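Local coordinates for hypothetical protein Atu2684 (Agrobacterium tumefaciens, PDB 2AXO) that is of unknown function but belongs to the thioredoxin clan through its DUF1223 family and carries a disulfide within a CxxC motif, at residues Ile163-Gly168 against Ala172-Ala177. Residues are numbered along the deposited sequence; the frame is centred on the assembly and turned at random.
Sequences IDIGAG and ADVVVA
Where the end of strand 161-165 faces the start of strand 172-186, Ile165 CA and Val174 CA are the nearest pair of CA atoms, 9.0 Å apart. That spacing is too wide for pairing within one sheet, and the segments meet through side chains alone, as two layers do. Ile163 and Ile165, two residues apart on one face of their strand, point toward the other segment, and Val174 and Val176 answer with the same spacing; Val175 between them points away and packs on Val206. Ile165 and Val174 meet tip to tip: Ile165 CD1 presses on Val174 CG2 at 3.4 Å, tighter than usual for two methyl carbons, while Val174 CG1 is 4.2 Å from Ile165 CD1. CD1 of Ile165 lies anti to CA about the CB-CG1 bond (chi2 175°), which stretches the longer branch and carries its terminal methyl across the gap.

The arrangement is that of two antiparallel sheets packed through their side chains. Strand 161-165 is the middle of three, with backbone hydrogen bonds between Asp164 and Ser153 on one side, and between Ile163 and Val219 and between Ile165 and Met217 on the other, whereas strand 172-186 lies inside a four-stranded sheet between 196-212 and 232-241. The six residues between Ile165 and Ala172, Gly166-Gly168 among them, carry the chain from one sheet to the other.

Ile163 and Val176 meet at a slant, Ile163 CD1 lying 4.0 Å from Val176 CG2, a normal apolar contact. Strand 232-241 lines the same buried layer: Val236 touches Ile163, Leu238 touches Ile165, and Cys234 lies against Val176.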
ATOM      1  N   ILE A 163       6.455  32.353  -3.111  1.00 14.89           N
ATOM      2  CA  ILE A 163       7.371  31.478  -2.397  1.00 14.60           C
ATOM      3  C   ILE A 163       8.786  31.940  -2.687  1.00 14.54           C
ATOM      4  O   ILE A 163       9.200  31.993  -3.845  1.00 15.48           O
ATOM      5  CB  ILE A 163       7.244  30.027  -2.867  1.00 14.72           C
ATOM      6  CG1 ILE A 163       5.827  29.519  -2.601  1.00 13.33           C
ATOM      7  CG2 ILE A 163       8.289  29.158  -2.167  1.00 13.77           C
ATOM      8  CD1 ILE A 163       5.585  28.108  -3.114  1.00 15.27           C
ATOM      9  N   ASP A 164       9.513  32.279  -1.632  1.00 15.46           N
ATOM     10  CA  ASP A 164      10.892  32.742  -1.741  1.00 17.44           C
ATOM     11  C   ASP A 164      11.859  31.682  -1.228  1.00 15.62           C
ATOM     12  O   ASP A 164      11.752  31.233  -0.085  1.00 15.73           O
ATOM     13  CB  ASP A 164      11.074  34.031  -0.937  1.00 19.51           C
ATOM     14  CG  ASP A 164      11.053  35.267  -1.808  1.00 24.61           C
ATOM     15  OD1 ASP A 164      10.188  35.355  -2.707  1.00 24.17           O
ATOM     16  OD2 ASP A 164      11.901  36.158  -1.586  1.00 28.27           O
ATOM     17  N   ILE A 165      12.803  31.290  -2.077  1.00 13.28           N
ATOM     18  CA  ILE A 165      13.791  30.278  -1.724  1.00 14.28           C
ATOM     19  C   ILE A 165      15.194  30.870  -1.755  1.00 13.84           C
ATOM     20  O   ILE A 165      15.544  31.605  -2.678  1.00 12.28           O
ATOM     21  CB  ILE A 165      13.746  29.103  -2.705  1.00 14.50           C
ATOM     22  CG1 ILE A 165      12.301  28.625  -2.867  1.00 14.53           C
ATOM     23  CG2 ILE A 165      14.626  27.969  -2.194  1.00 13.38           C
ATOM     24  CD1 ILE A 165      12.137  27.562  -3.903  1.00 15.61           C
ATOM     25  N   GLY A 166      15.992  30.538  -0.746  1.00 14.58           N
ATOM     26  CA  GLY A 166      17.348  31.050  -0.669  1.00 16.30           C
ATOM     27  C   GLY A 166      18.383  30.245  -1.432  1.00 16.80           C
ATOM     28  O   GLY A 166      18.063  29.264  -2.105  1.00 16.50           O
ATOM     29  N   ALA A 167      19.639  30.663  -1.314  1.00 17.79           N
ATOM     30  CA  ALA A 167      20.744  30.002  -1.996  1.00 18.53           C
ATOM     31  C   ALA A 167      21.195  28.714  -1.316  1.00 20.49           C
ATOM     32  O   ALA A 167      21.082  28.555  -0.096  1.00 21.62           O
ATOM     33  CB  ALA A 167      21.927  30.966  -2.121  1.00 19.69           C
ATOM     34  N   GLY A 168      21.723  27.802  -2.124  1.00 20.48           N
ATOM     35  CA  GLY A 168      22.201  26.531  -1.620  1.00 21.68           C
ATOM     36  C   GLY A 168      22.928  25.768  -2.708  1.00 21.85           C
ATOM     37  O   GLY A 168      23.362  26.355  -3.698  1.00 22.53           O
ATOM     38  N   ALA A 172      16.599  20.422  -6.252  1.00 14.65           N
ATOM     39  CA  ALA A 172      15.464  19.969  -5.467  1.00 15.61           C
ATOM     40  C   ALA A 172      14.177  20.483  -6.071  1.00 14.26           C
ATOM     41  O   ALA A 172      14.163  21.519  -6.732  1.00 17.57           O
ATOM     42  CB  ALA A 172      15.596  20.460  -4.025  1.00 11.95           C
ATOM     43  N   ASP A 173      13.091  19.756  -5.855  1.00 13.30           N
ATOM     44  CA  ASP A 173      11.818  20.205  -6.374  1.00 13.04           C
ATOM     45  C   ASP A 173      11.186  21.103  -5.344  1.00 11.86           C
ATOM     46  O   ASP A 173      11.409  20.945  -4.146  1.00 11.19           O
ATOM     47  CB  ASP A 173      10.862  19.037  -6.628  1.00 15.15           C
ATOM     48  CG  ASP A 173      11.279  18.181  -7.797  1.00 15.76           C
ATOM     49  OD1 ASP A 173      11.755  18.735  -8.804  1.00 18.39           O
ATOM     50  OD2 ASP A 173      11.110  16.951  -7.699  1.00 19.39           O
ATOM     51  N   VAL A 174      10.411  22.065  -5.818  1.00 11.20           N
ATOM     52  CA  VAL A 174       9.692  22.940  -4.920  1.00 11.04           C
ATOM     53  C   VAL A 174       8.332  22.257  -4.821  1.00 10.02           C
ATOM     54  O   VAL A 174       7.507  22.361  -5.726  1.00 10.07           O
ATOM     55  CB  VAL A 174       9.544  24.353  -5.508  1.00 13.26           C
ATOM     56  CG1 VAL A 174       8.723  25.223  -4.566  1.00 11.57           C
ATOM     57  CG2 VAL A 174      10.928  24.964  -5.721  1.00 11.66           C
ATOM     58  N   VAL A 175       8.121  21.533  -3.726  1.00  9.86           N
ATOM     59  CA  VAL A 175       6.879  20.792  -3.509  1.00 10.73           C
ATOM     60  C   VAL A 175       5.907  21.524  -2.581  1.00 10.34           C
ATOM     61  O   VAL A 175       6.300  22.025  -1.530  1.00 10.07           O
ATOM     62  CB  VAL A 175       7.182  19.396  -2.899  1.00 10.67           C
ATOM     63  CG1 VAL A 175       5.890  18.604  -2.704  1.00 12.07           C
ATOM     64  CG2 VAL A 175       8.148  18.636  -3.799  1.00 12.95           C
ATOM     65  N   VAL A 176       4.639  21.579  -2.974  1.00  8.75           N
ATOM     66  CA  VAL A 176       3.628  22.225  -2.148  1.00  9.36           C
ATOM     67  C   VAL A 176       2.579  21.199  -1.760  1.00  9.10           C
ATOM     68  O   VAL A 176       1.977  20.550  -2.623  1.00 11.27           O
ATOM     69  CB  VAL A 176       2.925  23.389  -2.877  1.00  8.50           C
ATOM     70  CG1 VAL A 176       1.864  24.010  -1.966  1.00 11.37           C
ATOM     71  CG2 VAL A 176       3.942  24.441  -3.290  1.00 10.48           C
ATOM     72  N   ALA A 177       2.377  21.051  -0.457  1.00  8.15           N
ATOM     73  CA  ALA A 177       1.396  20.119   0.073  1.00  8.03           C
ATOM     74  C   ALA A 177       0.259  20.949   0.653  1.00  8.77           C
ATOM     75  O   ALA A 177       0.456  21.733   1.588  1.00  8.26           O
ATOM     76  CB  ALA A 177       2.023  19.239   1.155  1.00  9.54           C
TER